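Local coordinates for protein citrate synthase (Pyrobaculum aerophilum, PDB 2IBP) that probably catalyses the condensation of oxaloacetate with acetyl-CoA and water to citrate and CoA in the tricarboxylic acid cycle, working as a homodimer of interlinked chains, at residues E92-T97 and A119-Y123; D124-L130 and A147-K153; L154-P159 and A368-V373; V162-R167 and F187-G193. All blocks are in the same frame, centred on the assembly; numbering follows the deposited sequence.

Interaction 1 (E92-T97 and A119-Y123); sequences ELHPAT and AEGAY
E120 OE1 is gripped by two donors of the segment 92-97. The backbone N of H94 reaches E120 OE1 at 2.9 Å, nearly straight and on the syn lone pair. T97 OG1 donates to the same E120 OE1 at 2.6 Å from the anti side, 20° out of the carboxylate plane. E120 reaches them because its CG stands anti to the backbone N (chi1 -175°) and the chain then bends at chi2. Beside this polar pair, Y123 CB sits over one face of the H94 imidazole, 4.0 Å from the ring centroid, and A96 CB touches Y123 CE2 at 3.6 Å. In the next shell, H94 is the N-cap of helix 95-103: its ND1 accepts from A96 N, at 2.9 Å and close to the ring plane. A water donates to both T97 OG1 and A119 O. Further out, E120 OE2 forms a salt bridge with K157, and Y123 OH bonds to N103 O of the second subunit. With an alanine here instead of the glutamate, H94 N and T97 OG1 would probably lose their shared acceptor, and K157 a counter-charge. A buried carboxylate, probably kept ionised by these partners, thus ties the start of helix 95-103 to the last turns of helix 109-123.

Interaction 2 (D124-L130 and A147-K153); sequences DEDNQKL and AYRIAEK
I150 and L130 form the close-packed side of this contact. I150 CD1 presses on the backbone at N127 CA, 3.5 Å away, and meets L130 CD2 at 3.8 Å, while L130 CD2 also lies 3.9 Å from A147 CB. The two helix segments cross at -141°, with axes 9.3 Å apart, and N127 and I150 stand where their backbones come near. Toward the more exposed side, apolar packing gives way to a salt-bridge network of D124, D126, R149 and K153. The K153 chain, extended beyond CG, carries NZ to D124 OD2 at 3.0 Å, on the syn side and 28° out of the carboxylate plane; a further bridge to D126 OD2 is less certain in position. R149 NH1 meets D126 OD1 at 2.9 Å, a weak, bent bond, the guanidinium and carboxylate planes turned 81° apart. A water accepts from K153 NZ and D126 N. D124 is also the N-cap of helix 125-135: its OD1 takes N127 N at 2.9 Å from above the carboxylate plane, and its OD2 has a second partner in Y234. K153, with the capping amide for D124 and R149 for D126, would probably favour the ionised form of both aspartates.

Interaction 3 (L154-P159 and A368-V373); sequences LVAKMP and AMSRVV
M158 and M369 meet flank to flank, M158 CG lying 3.7 Å from M369 CG, in a contact that is almost wholly apolar. The two helix segments run antiparallel at 176° with their axes 8.6 Å apart, and the CA atoms of M158 and M369 approach to 5.3 Å. Bends at chi2 and chi3 turn the far end of M158 back, which brings its CE to V372 CG2 at 3.7 Å as the two side chains slide past each other in opposite directions. The other V372 methyl, CG1, is placed between its own backbone N and carbonyl carbon (chi1 57°) and faces V155 CA. Beside it, V155 CG2 packs on V373 CB at 3.8 Å. P159 closes the other end, its CB 3.9 Å from M369 CE, and M369 SD lies near P159 CA. The polar component is a water that donates to V155 O and to M369 O, 2.7 Å from each. The helix is kinked at P159, which has no N-H to offer V155 O; that oxygen instead accepts from the water. Around this pair of central helices, helix 62-71 packs against V155 and V373, helix 233-244 against L154, M158 and A368, and helix 183-192, through F187, against P159 and M369.

Interaction 4 (V162-R167 and F187-G193); sequences VAYHYR and FLYMMFG
R167 NH1 donates to M191 O at 3.2 Å with an N-H...O angle of 166°. The oxygen lies at the edge of the guanidinium, near its plane, whereas the donor stands 38° out of the carbonyl plane. Bends at chi2 and chi3 of R167 fold the chain over the end of helix 183-192, so that its CD also lies close to the oxygens of M190 and M191; R167 NE is bonded elsewhere, to E173 O. Next to it, M191 CE sits over one face of the Y166 ring, a CH-pi contact 3.8 Å from the centroid, while M191 SD lies obliquely to the ring, a Met-aromatic contact. The Y166 OH lies at the edge of the F192 ring, 3.7 Å from F192 CE1. The backbones of the nearly parallel helices (17°) come nearest at A163 and M191; beside this, A163 CB meets M190 CB at 3.5 Å, tighter than usual. V162 CG1 reaches the edge of F187 at its CE1, 3.8 Å away. A serine in place of the tyrosine would probably strip M191 CE of its aromatic face and open a gap beside F192. Small A163 lets the backbones close in; aromatic and sulfur contacts hold the interface while R167 satisfies a carbonyl near the helix C-terminus.

From the N terminus, interaction 1 closes a loop between the start of helix 95-103 and the last turns of helix 109-123. Interaction 2 follows in series, folding helix 125-135 back onto helix 141-169; the two meet through G121 O and N127 ND2, and both touch the second subunit. Helix 141-169 then continues through interactions 3 and 4. Interaction 3 spans 208 residues to helix 363-382, and the short loop of interaction 4, to helix 183-192, falls within that span. K157 links 154-159 to E120 of interaction 1, Y164 links 162-167 to E92, and M369 packs on F187 and V162, so interactions 1, 3 and 4 are tied around one long helix.

Interaction 1 (E92-T97 and A119-Y123)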
loop_
_atom_site.group_PDB
_atom_site.type_symbol
_atom_site.label_atom_id
_atom_site.label_comp_id
_atom_site.label_asym_id
_atom_site.label_seq_id
_atom_site.Cartn_x
_atom_site.Cartn_y
_atom_site.Cartn_z
ATOM N N GLU A 92 3.187 -8.411 22.927
ATOM C CA GLU A 92 2.013 -9.272 22.840
ATOM C C GLU A 92 0.960 -8.656 21.935
ATOM O O GLU A 92 0.848 -7.430 21.852
ATOM C CB GLU A 92 1.426 -9.545 24.220
ATOM C CG GLU A 92 0.273 -10.532 24.244
ATOM C CD GLU A 92 0.602 -11.899 23.660
ATOM O OE1 GLU A 92 0.867 -12.832 24.445
ATOM O OE2 GLU A 92 0.645 -12.037 22.420
ATOM N N LEU A 93 0.243 -9.516 21.224
ATOM C CA LEU A 93 -0.770 -9.075 20.300
ATOM C C LEU A 93 -2.141 -9.136 20.948
ATOM O O LEU A 93 -2.384 -9.898 21.890
ATOM C CB LEU A 93 -0.752 -9.963 19.050
ATOM C CG LEU A 93 0.590 -10.046 18.340
ATOM C CD1 LEU A 93 0.532 -11.101 17.206
ATOM C CD2 LEU A 93 1.024 -8.670 17.834
ATOM N N HIS A 94 -3.053 -8.348 20.385
ATOM C CA HIS A 94 -4.451 -8.331 20.794
ATOM C C HIS A 94 -5.072 -9.681 20.422
ATOM O O HIS A 94 -4.734 -10.266 19.378
ATOM C CB HIS A 94 -5.174 -7.214 20.037
ATOM C CG HIS A 94 -6.573 -6.960 20.511
ATOM N ND1 HIS A 94 -7.637 -7.766 20.167
ATOM C CD2 HIS A 94 -7.087 -5.960 21.269
ATOM C CE1 HIS A 94 -8.740 -7.296 20.727
ATOM N NE2 HIS A 94 -8.433 -6.201 21.404
ATOM N N PRO A 95 -5.957 -10.216 21.268
ATOM C CA PRO A 95 -6.546 -11.500 20.922
ATOM C C PRO A 95 -7.159 -11.568 19.515
ATOM O O PRO A 95 -7.085 -12.604 18.870
ATOM C CB PRO A 95 -7.609 -11.698 22.010
ATOM C CG PRO A 95 -7.089 -10.953 23.170
ATOM C CD PRO A 95 -6.386 -9.755 22.602
ATOM N N ALA A 96 -7.761 -10.478 19.040
ATOM C CA ALA A 96 -8.367 -10.464 17.712
ATOM C C ALA A 96 -7.303 -10.681 16.652
ATOM O O ALA A 96 -7.517 -11.396 15.670
ATOM C CB ALA A 96 -9.099 -9.152 17.455
ATOM N N THR A 97 -6.137 -10.085 16.875
ATOM C CA THR A 97 -5.012 -10.231 15.955
ATOM C C THR A 97 -4.554 -11.690 15.904
ATOM O O THR A 97 -4.325 -12.237 14.837
ATOM C CB THR A 97 -3.852 -9.349 16.403
ATOM O OG1 THR A 97 -4.319 -7.998 16.507
ATOM C CG2 THR A 97 -2.675 -9.439 15.437
ATOM N N ALA A 119 -5.247 -5.766 11.539
ATOM C CA ALA A 119 -6.063 -6.180 12.677
ATOM C C ALA A 119 -5.586 -5.562 13.973
ATOM O O ALA A 119 -6.400 -5.090 14.763
ATOM C CB ALA A 119 -6.093 -7.690 12.815
ATOM N N GLU A 120 -4.278 -5.564 14.198
ATOM C CA GLU A 120 -3.731 -4.983 15.423
ATOM C C GLU A 120 -4.006 -3.482 15.478
ATOM O O GLU A 120 -4.363 -2.938 16.529
ATOM C CB GLU A 120 -2.240 -5.278 15.543
ATOM C CG GLU A 120 -1.591 -4.827 16.843
ATOM C CD GLU A 120 -1.931 -5.673 18.071
ATOM O OE1 GLU A 120 -2.502 -6.786 17.952
ATOM O OE2 GLU A 120 -1.558 -5.221 19.186
ATOM N N GLY A 121 -3.928 -2.811 14.339
ATOM C CA GLY A 121 -4.190 -1.378 14.318
ATOM C C GLY A 121 -5.649 -1.054 14.591
ATOM O O GLY A 121 -5.991 0.029 15.116
ATOM N N ALA A 122 -6.510 -2.032 14.300
ATOM C CA ALA A 122 -7.965 -1.865 14.389
ATOM C C ALA A 122 -8.447 -1.636 15.801
ATOM O O ALA A 122 -9.422 -0.912 16.025
ATOM C CB ALA A 122 -8.658 -3.072 13.809
ATOM N N TYR A 123 -7.771 -2.259 16.761
ATOM C CA TYR A 123 -8.185 -2.156 18.150
ATOM C C TYR A 123 -7.183 -1.429 19.051
ATOM O O TYR A 123 -7.392 -1.347 20.265
ATOM C CB TYR A 123 -8.508 -3.536 18.715
ATOM C CG TYR A 123 -9.725 -4.168 18.086
ATOM C CD1 TYR A 123 -10.959 -3.538 18.146
ATOM C CD2 TYR A 123 -9.654 -5.401 17.475
ATOM C CE1 TYR A 123 -12.079 -4.104 17.572
ATOM C CE2 TYR A 123 -10.762 -5.976 16.892
ATOM C CZ TYR A 123 -11.980 -5.326 16.952
ATOM O OH TYR A 123 -13.088 -5.917 16.410
HETATM O O HOH W 1 -6.477 -6.475 17.126
#

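Interaction 2 (D124-L130 and A147-K153)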
loop_
_atom_site.group_PDB
_atom_site.type_symbol
_atom_site.label_atom_id
_atom_site.label_comp_id
_atom_site.label_asym_id
_atom_site.label_seq_id
_atom_site.Cartn_x
_atom_site.Cartn_y
_atom_site.Cartn_z
ATOM N N ASP A 124 -6.120 -0.889 18.459
ATOM C CA ASP A 124 -5.103 -0.133 19.190
ATOM C C ASP A 124 -5.703 1.215 19.583
ATOM O O ASP A 124 -6.035 2.031 18.730
ATOM C CB ASP A 124 -3.863 0.065 18.320
ATOM C CG ASP A 124 -2.741 0.800 19.039
ATOM O OD1 ASP A 124 -3.002 1.846 19.655
ATOM O OD2 ASP A 124 -1.604 0.306 18.989
ATOM N N GLU A 125 -5.862 1.442 20.884
ATOM C CA GLU A 125 -6.504 2.680 21.363
ATOM C C GLU A 125 -5.763 3.958 20.977
ATOM O O GLU A 125 -6.383 4.977 20.660
ATOM C CB GLU A 125 -6.701 2.612 22.880
ATOM C CG GLU A 125 -7.636 1.493 23.321
ATOM C CD GLU A 125 -7.758 1.372 24.835
ATOM O OE1 GLU A 125 -7.262 2.267 25.558
ATOM O OE2 GLU A 125 -8.351 0.373 25.301
ATOM N N ASP A 126 -4.444 3.908 21.021
ATOM C CA ASP A 126 -3.621 5.034 20.608
ATOM C C ASP A 126 -3.872 5.336 19.145
ATOM O O ASP A 126 -3.952 6.475 18.735
ATOM C CB ASP A 126 -2.140 4.719 20.801
ATOM C CG ASP A 126 -1.738 4.659 22.262
ATOM O OD1 ASP A 126 -2.358 5.368 23.087
ATOM O OD2 ASP A 126 -0.768 3.937 22.572
ATOM N N ASN A 127 -3.880 4.289 18.337
ATOM C CA ASN A 127 -4.107 4.454 16.928
ATOM C C ASN A 127 -5.461 5.132 16.712
ATOM O O ASN A 127 -5.571 6.038 15.899
ATOM C CB ASN A 127 -4.077 3.096 16.224
ATOM C CG ASN A 127 -3.817 3.210 14.729
ATOM O OD1 ASN A 127 -2.968 3.989 14.299
ATOM N ND2 ASN A 127 -4.426 2.304 13.951
ATOM N N GLN A 128 -6.500 4.636 17.385
ATOM C CA GLN A 128 -7.842 5.239 17.258
ATOM C C GLN A 128 -7.816 6.736 17.583
ATOM O O GLN A 128 -8.393 7.559 16.876
ATOM C CB GLN A 128 -8.861 4.534 18.148
ATOM C CG GLN A 128 -8.918 3.011 17.983
ATOM C CD GLN A 128 -8.839 2.537 16.539
ATOM O OE1 GLN A 128 -9.695 2.852 15.708
ATOM N NE2 GLN A 128 -7.838 1.710 16.253
ATOM N N LYS A 129 -7.108 7.076 18.647
ATOM C CA LYS A 129 -7.001 8.457 19.083
ATOM C C LYS A 129 -6.274 9.297 18.040
ATOM O O LYS A 129 -6.667 10.421 17.754
ATOM C CB LYS A 129 -6.291 8.528 20.438
ATOM C CG LYS A 129 -6.314 9.888 21.085
ATOM C CD LYS A 129 -5.735 9.829 22.495
ATOM C CE LYS A 129 -5.870 11.172 23.214
ATOM N NZ LYS A 129 -5.104 12.261 22.544
ATOM N N LEU A 130 -5.228 8.734 17.444
ATOM C CA LEU A 130 -4.485 9.457 16.430
ATOM C C LEU A 130 -5.324 9.633 15.182
ATOM O O LEU A 130 -5.306 10.698 14.569
ATOM C CB LEU A 130 -3.144 8.784 16.123
ATOM C CG LEU A 130 -2.241 9.538 15.142
ATOM C CD1 LEU A 130 -1.978 10.984 15.540
ATOM C CD2 LEU A 130 -0.926 8.787 14.956
ATOM N N ALA A 147 1.881 8.993 17.810
ATOM C CA ALA A 147 2.511 8.435 16.607
ATOM C C ALA A 147 3.780 7.647 16.973
ATOM O O ALA A 147 4.024 6.564 16.456
ATOM C CB ALA A 147 2.825 9.534 15.593
ATOM N N TYR A 148 4.592 8.186 17.872
ATOM C CA TYR A 148 5.826 7.488 18.259
ATOM C C TYR A 148 5.516 6.242 19.076
ATOM O O TYR A 148 6.185 5.202 18.935
ATOM C CB TYR A 148 6.788 8.436 18.967
ATOM C CG TYR A 148 7.548 9.291 17.979
ATOM C CD1 TYR A 148 6.961 10.400 17.380
ATOM C CD2 TYR A 148 8.804 8.905 17.535
ATOM C CE1 TYR A 148 7.639 11.143 16.422
ATOM C CE2 TYR A 148 9.500 9.641 16.591
ATOM C CZ TYR A 148 8.914 10.754 16.027
ATOM O OH TYR A 148 9.612 11.483 15.083
ATOM N N ARG A 149 4.498 6.317 19.922
ATOM C CA ARG A 149 4.057 5.155 20.690
ATOM C C ARG A 149 3.649 4.041 19.706
ATOM O O ARG A 149 4.011 2.879 19.868
ATOM C CB ARG A 149 2.874 5.534 21.588
ATOM C CG ARG A 149 2.620 4.635 22.794
ATOM C CD ARG A 149 1.478 5.203 23.672
ATOM N NE ARG A 149 1.674 6.624 23.968
ATOM C CZ ARG A 149 0.728 7.449 24.414
ATOM N NH1 ARG A 149 -0.515 7.019 24.613
ATOM N NH2 ARG A 149 1.017 8.727 24.628
ATOM N N ILE A 150 2.869 4.414 18.693
ATOM C CA ILE A 150 2.394 3.459 17.685
ATOM C C ILE A 150 3.546 2.872 16.891
ATOM O O ILE A 150 3.570 1.660 16.603
ATOM C CB ILE A 150 1.343 4.103 16.758
ATOM C CG1 ILE A 150 0.110 4.483 17.591
ATOM C CG2 ILE A 150 0.973 3.152 15.605
ATOM C CD1 ILE A 150 -0.802 5.536 16.960
ATOM N N ALA A 151 4.484 3.727 16.509
ATOM C CA ALA A 151 5.686 3.294 15.790
ATOM C C ALA A 151 6.440 2.244 16.620
ATOM O O ALA A 151 6.816 1.182 16.103
ATOM C CB ALA A 151 6.580 4.475 15.450
ATOM N N GLU A 152 6.610 2.497 17.916
ATOM C CA GLU A 152 7.258 1.521 18.797
ATOM C C GLU A 152 6.494 0.191 18.841
ATOM O O GLU A 152 7.082 -0.880 18.776
ATOM C CB GLU A 152 7.385 2.084 20.220
ATOM C CG GLU A 152 8.346 3.215 20.321
ATOM C CD GLU A 152 8.543 3.704 21.742
ATOM O OE1 GLU A 152 7.902 3.163 22.678
ATOM O OE2 GLU A 152 9.388 4.602 21.916
ATOM N N LYS A 153 5.172 0.265 18.884
ATOM C CA LYS A 153 4.355 -0.929 18.936
ATOM C C LYS A 153 4.550 -1.757 17.690
ATOM O O LYS A 153 4.629 -2.977 17.756
ATOM C CB LYS A 153 2.889 -0.593 19.093
ATOM C CG LYS A 153 2.528 -0.092 20.459
ATOM C CD LYS A 153 1.100 0.336 20.467
ATOM C CE LYS A 153 0.676 0.902 21.777
ATOM N NZ LYS A 153 -0.724 1.401 21.625
HETATM O O HOH W 2 -3.182 1.722 22.864
#

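Interaction 3 (L154-P159 and A368-V373)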
loop_
_atom_site.group_PDB
_atom_site.type_symbol
_atom_site.label_atom_id
_atom_site.label_comp_id
_atom_site.label_asym_id
_atom_site.label_seq_id
_atom_site.Cartn_x
_atom_site.Cartn_y
_atom_site.Cartn_z
ATOM N N LEU A 154 4.570 -1.099 16.535
ATOM C CA LEU A 154 4.768 -1.828 15.271
ATOM C C LEU A 154 6.126 -2.561 15.225
ATOM O O LEU A 154 6.224 -3.708 14.784
ATOM C CB LEU A 154 4.634 -0.844 14.107
ATOM C CG LEU A 154 3.169 -0.561 13.760
ATOM C CD1 LEU A 154 2.955 0.780 13.086
ATOM C CD2 LEU A 154 2.557 -1.690 12.923
ATOM N N VAL A 155 7.162 -1.900 15.704
ATOM C CA VAL A 155 8.489 -2.501 15.732
ATOM C C VAL A 155 8.482 -3.683 16.726
ATOM O O VAL A 155 9.025 -4.754 16.458
ATOM C CB VAL A 155 9.525 -1.450 16.133
ATOM C CG1 VAL A 155 10.907 -2.098 16.345
ATOM C CG2 VAL A 155 9.578 -0.352 15.079
ATOM N N ALA A 156 7.835 -3.489 17.868
ATOM C CA ALA A 156 7.796 -4.532 18.894
ATOM C C ALA A 156 6.988 -5.760 18.538
ATOM O O ALA A 156 7.322 -6.868 18.951
ATOM C CB ALA A 156 7.277 -3.940 20.212
ATOM N N LYS A 157 5.905 -5.555 17.790
ATOM C CA LYS A 157 4.958 -6.609 17.512
ATOM C C LYS A 157 5.301 -7.464 16.310
ATOM O O LYS A 157 4.841 -8.606 16.229
ATOM C CB LYS A 157 3.564 -6.014 17.333
ATOM C CG LYS A 157 3.037 -5.383 18.605
ATOM C CD LYS A 157 1.783 -4.591 18.377
ATOM C CE LYS A 157 1.386 -3.882 19.664
ATOM N NZ LYS A 157 0.887 -4.814 20.692
ATOM N N MET A 158 6.062 -6.923 15.366
ATOM C CA MET A 158 6.299 -7.669 14.130
ATOM C C MET A 158 6.816 -9.095 14.377
ATOM O O MET A 158 6.291 -10.047 13.806
ATOM C CB MET A 158 7.189 -6.903 13.176
ATOM C CG MET A 158 7.054 -7.344 11.748
ATOM S SD MET A 158 5.433 -6.925 11.057
ATOM C CE MET A 158 5.465 -5.161 11.099
ATOM N N PRO A 159 7.810 -9.271 15.267
ATOM C CA PRO A 159 8.286 -10.646 15.472
ATOM C C PRO A 159 7.236 -11.570 16.057
ATOM O O PRO A 159 7.255 -12.773 15.809
ATOM C CB PRO A 159 9.452 -10.470 16.453
ATOM C CG PRO A 159 9.879 -9.041 16.265
ATOM C CD PRO A 159 8.606 -8.306 16.045
ATOM N N ALA A 368 10.915 -7.861 7.104
ATOM C CA ALA A 368 9.887 -6.940 7.611
ATOM C C ALA A 368 10.113 -6.620 9.099
ATOM O O ALA A 368 9.911 -5.485 9.544
ATOM C CB ALA A 368 8.473 -7.545 7.410
ATOM N N MET A 369 10.474 -7.629 9.885
ATOM C CA MET A 369 10.785 -7.412 11.309
ATOM C C MET A 369 11.914 -6.409 11.475
ATOM O O MET A 369 11.929 -5.645 12.436
ATOM C CB MET A 369 11.180 -8.723 11.987
ATOM C CG MET A 369 9.996 -9.613 12.235
ATOM S SD MET A 369 10.498 -11.321 12.497
ATOM C CE MET A 369 11.947 -11.116 13.528
ATOM N N SER A 370 12.872 -6.426 10.561
ATOM C CA SER A 370 13.952 -5.479 10.593
ATOM C C SER A 370 13.518 -4.088 10.109
ATOM O O SER A 370 13.649 -3.068 10.808
ATOM C CB SER A 370 15.093 -5.951 9.699
ATOM O OG SER A 370 16.097 -4.976 9.647
ATOM N N ARG A 371 12.989 -4.079 8.890
ATOM C CA ARG A 371 12.685 -2.852 8.179
ATOM C C ARG A 371 11.517 -2.043 8.711
ATOM O O ARG A 371 11.409 -0.861 8.419
ATOM C CB ARG A 371 12.454 -3.176 6.707
ATOM C CG ARG A 371 12.203 -1.985 5.812
ATOM C CD ARG A 371 13.332 -0.961 5.805
ATOM N NE ARG A 371 14.632 -1.609 5.565
ATOM C CZ ARG A 371 15.157 -1.823 4.361
ATOM N NH1 ARG A 371 14.608 -1.307 3.269
ATOM N NH2 ARG A 371 16.288 -2.493 4.239
ATOM N N VAL A 372 10.689 -2.660 9.540
ATOM C CA VAL A 372 9.532 -1.955 10.072
ATOM C C VAL A 372 9.958 -0.659 10.762
ATOM O O VAL A 372 9.272 0.366 10.655
ATOM C CB VAL A 372 8.687 -2.836 10.987
ATOM C CG1 VAL A 372 9.518 -3.382 12.121
ATOM C CG2 VAL A 372 7.450 -2.059 11.471
ATOM N N VAL A 373 11.123 -0.655 11.410
ATOM C CA VAL A 373 11.539 0.583 12.052
ATOM C C VAL A 373 11.842 1.677 11.026
ATOM O O VAL A 373 11.503 2.831 11.233
ATOM C CB VAL A 373 12.689 0.411 13.060
ATOM C CG1 VAL A 373 14.001 0.024 12.389
ATOM C CG2 VAL A 373 12.847 1.711 13.868
HETATM O O HOH W 3 10.775 -6.095 14.840
#

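Interaction 4 (V162-R167 and F187-G193)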
loop_
_atom_site.group_PDB
_atom_site.type_symbol
_atom_site.label_atom_id
_atom_site.label_comp_id
_atom_site.label_asym_id
_atom_site.label_seq_id
_atom_site.Cartn_x
_atom_site.Cartn_y
_atom_site.Cartn_z
ATOM N N VAL A 162 5.023 -12.783 13.176
ATOM C CA VAL A 162 5.758 -13.779 12.408
ATOM C C VAL A 162 5.817 -15.120 13.125
ATOM O O VAL A 162 5.503 -16.169 12.551
ATOM C CB VAL A 162 7.160 -13.259 12.062
ATOM C CG1 VAL A 162 8.000 -14.349 11.373
ATOM C CG2 VAL A 162 7.067 -11.982 11.209
ATOM N N ALA A 163 6.269 -15.097 14.378
ATOM C CA ALA A 163 6.418 -16.314 15.164
ATOM C C ALA A 163 5.092 -17.035 15.397
ATOM O O ALA A 163 5.020 -18.264 15.273
ATOM C CB ALA A 163 7.093 -16.009 16.499
ATOM N N TYR A 164 4.020 -16.285 15.692
ATOM C CA TYR A 164 2.723 -16.910 15.932
ATOM C C TYR A 164 2.233 -17.599 14.669
ATOM O O TYR A 164 1.744 -18.713 14.712
ATOM C CB TYR A 164 1.695 -15.879 16.363
ATOM C CG TYR A 164 1.750 -15.473 17.819
ATOM C CD1 TYR A 164 2.860 -15.743 18.600
ATOM C CD2 TYR A 164 0.730 -14.707 18.379
ATOM C CE1 TYR A 164 2.908 -15.367 19.942
ATOM C CE2 TYR A 164 0.789 -14.294 19.707
ATOM C CZ TYR A 164 1.893 -14.619 20.477
ATOM O OH TYR A 164 1.990 -14.191 21.794
ATOM N N HIS A 165 2.459 -16.957 13.532
ATOM C CA HIS A 165 2.066 -17.579 12.289
ATOM C C HIS A 165 2.864 -18.857 12.076
ATOM O O HIS A 165 2.305 -19.897 11.699
ATOM C CB HIS A 165 2.264 -16.657 11.115
ATOM C CG HIS A 165 1.709 -17.215 9.854
ATOM N ND1 HIS A 165 2.455 -18.007 9.014
ATOM C CD2 HIS A 165 0.444 -17.233 9.370
ATOM C CE1 HIS A 165 1.693 -18.425 8.018
ATOM N NE2 HIS A 165 0.467 -17.974 8.214
ATOM N N TYR A 166 4.171 -18.788 12.314
ATOM C CA TYR A 166 5.013 -19.975 12.161
ATOM C C TYR A 166 4.463 -21.123 12.996
ATOM O O TYR A 166 4.270 -22.222 12.494
ATOM C CB TYR A 166 6.461 -19.691 12.507
ATOM C CG TYR A 166 7.292 -20.945 12.554
ATOM C CD1 TYR A 166 7.619 -21.613 11.388
ATOM C CD2 TYR A 166 7.678 -21.501 13.768
ATOM C CE1 TYR A 166 8.328 -22.796 11.426
ATOM C CE2 TYR A 166 8.427 -22.656 13.812
ATOM C CZ TYR A 166 8.722 -23.315 12.645
ATOM O OH TYR A 166 9.458 -24.489 12.704
ATOM N N ARG A 167 4.227 -20.863 14.273
ATOM C CA ARG A 167 3.708 -21.880 15.182
ATOM C C ARG A 167 2.382 -22.438 14.691
ATOM O O ARG A 167 2.208 -23.647 14.621
ATOM C CB ARG A 167 3.534 -21.290 16.578
ATOM C CG ARG A 167 4.813 -20.763 17.191
ATOM C CD ARG A 167 5.811 -21.845 17.514
ATOM N NE ARG A 167 5.322 -22.771 18.541
ATOM C CZ ARG A 167 6.081 -23.733 19.057
ATOM N NH1 ARG A 167 7.340 -23.869 18.662
ATOM N NH2 ARG A 167 5.584 -24.537 19.971
ATOM N N PHE A 187 12.447 -13.533 19.649
ATOM C CA PHE A 187 11.880 -14.019 18.393
ATOM C C PHE A 187 12.200 -15.499 18.201
ATOM O O PHE A 187 11.325 -16.302 17.904
ATOM C CB PHE A 187 12.403 -13.223 17.212
ATOM C CG PHE A 187 12.046 -13.831 15.887
ATOM C CD1 PHE A 187 10.730 -13.913 15.485
ATOM C CD2 PHE A 187 13.033 -14.364 15.074
ATOM C CE1 PHE A 187 10.393 -14.500 14.285
ATOM C CE2 PHE A 187 12.698 -14.934 13.848
ATOM C CZ PHE A 187 11.375 -15.009 13.467
ATOM N N LEU A 188 13.453 -15.869 18.413
ATOM C CA LEU A 188 13.831 -17.275 18.249
ATOM C C LEU A 188 13.132 -18.164 19.267
ATOM O O LEU A 188 12.750 -19.290 18.974
ATOM C CB LEU A 188 15.343 -17.457 18.312
ATOM C CG LEU A 188 16.124 -16.852 17.149
ATOM C CD1 LEU A 188 17.621 -17.045 17.360
ATOM C CD2 LEU A 188 15.658 -17.430 15.802
ATOM N N TYR A 189 12.985 -17.663 20.488
ATOM C CA TYR A 189 12.239 -18.385 21.511
ATOM C C TYR A 189 10.770 -18.593 21.075
ATOM O O TYR A 189 10.224 -19.688 21.195
ATOM C CB TYR A 189 12.318 -17.609 22.833
ATOM C CG TYR A 189 11.331 -18.075 23.859
ATOM C CD1 TYR A 189 11.476 -19.290 24.502
ATOM C CD2 TYR A 189 10.218 -17.304 24.156
ATOM C CE1 TYR A 189 10.537 -19.728 25.401
ATOM C CE2 TYR A 189 9.276 -17.727 25.056
ATOM C CZ TYR A 189 9.436 -18.940 25.682
ATOM O OH TYR A 189 8.486 -19.347 26.581
ATOM N N MET A 190 10.147 -17.551 20.528
ATOM C CA MET A 190 8.766 -17.667 20.084
ATOM C C MET A 190 8.615 -18.582 18.870
ATOM O O MET A 190 7.592 -19.236 18.705
ATOM C CB MET A 190 8.193 -16.288 19.779
ATOM C CG MET A 190 8.042 -15.396 20.993
ATOM S SD MET A 190 7.074 -13.932 20.598
ATOM C CE MET A 190 8.116 -13.239 19.329
ATOM N N MET A 191 9.649 -18.639 18.034
ATOM C CA MET A 191 9.609 -19.507 16.864
ATOM C C MET A 191 9.718 -20.957 17.276
ATOM O O MET A 191 8.912 -21.783 16.863
ATOM C CB MET A 191 10.762 -19.210 15.915
ATOM C CG MET A 191 10.629 -17.918 15.146
ATOM S SD MET A 191 9.415 -18.067 13.811
ATOM C CE MET A 191 10.303 -19.146 12.671
ATOM N N PHE A 192 10.695 -21.259 18.126
ATOM C CA PHE A 192 11.022 -22.645 18.406
ATOM C C PHE A 192 10.743 -23.180 19.812
ATOM O O PHE A 192 10.848 -24.383 20.032
ATOM C CB PHE A 192 12.456 -22.899 18.006
ATOM C CG PHE A 192 12.757 -22.504 16.590
ATOM C CD1 PHE A 192 12.069 -23.077 15.532
ATOM C CD2 PHE A 192 13.716 -21.556 16.310
ATOM C CE1 PHE A 192 12.347 -22.704 14.230
ATOM C CE2 PHE A 192 14.024 -21.211 15.007
ATOM C CZ PHE A 192 13.325 -21.782 13.963
ATOM N N GLY A 193 10.338 -22.310 20.730
ATOM C CA GLY A 193 9.924 -22.729 22.066
ATOM C C GLY A 193 11.035 -23.041 23.043
ATOM O O GLY A 193 10.795 -23.637 24.095
#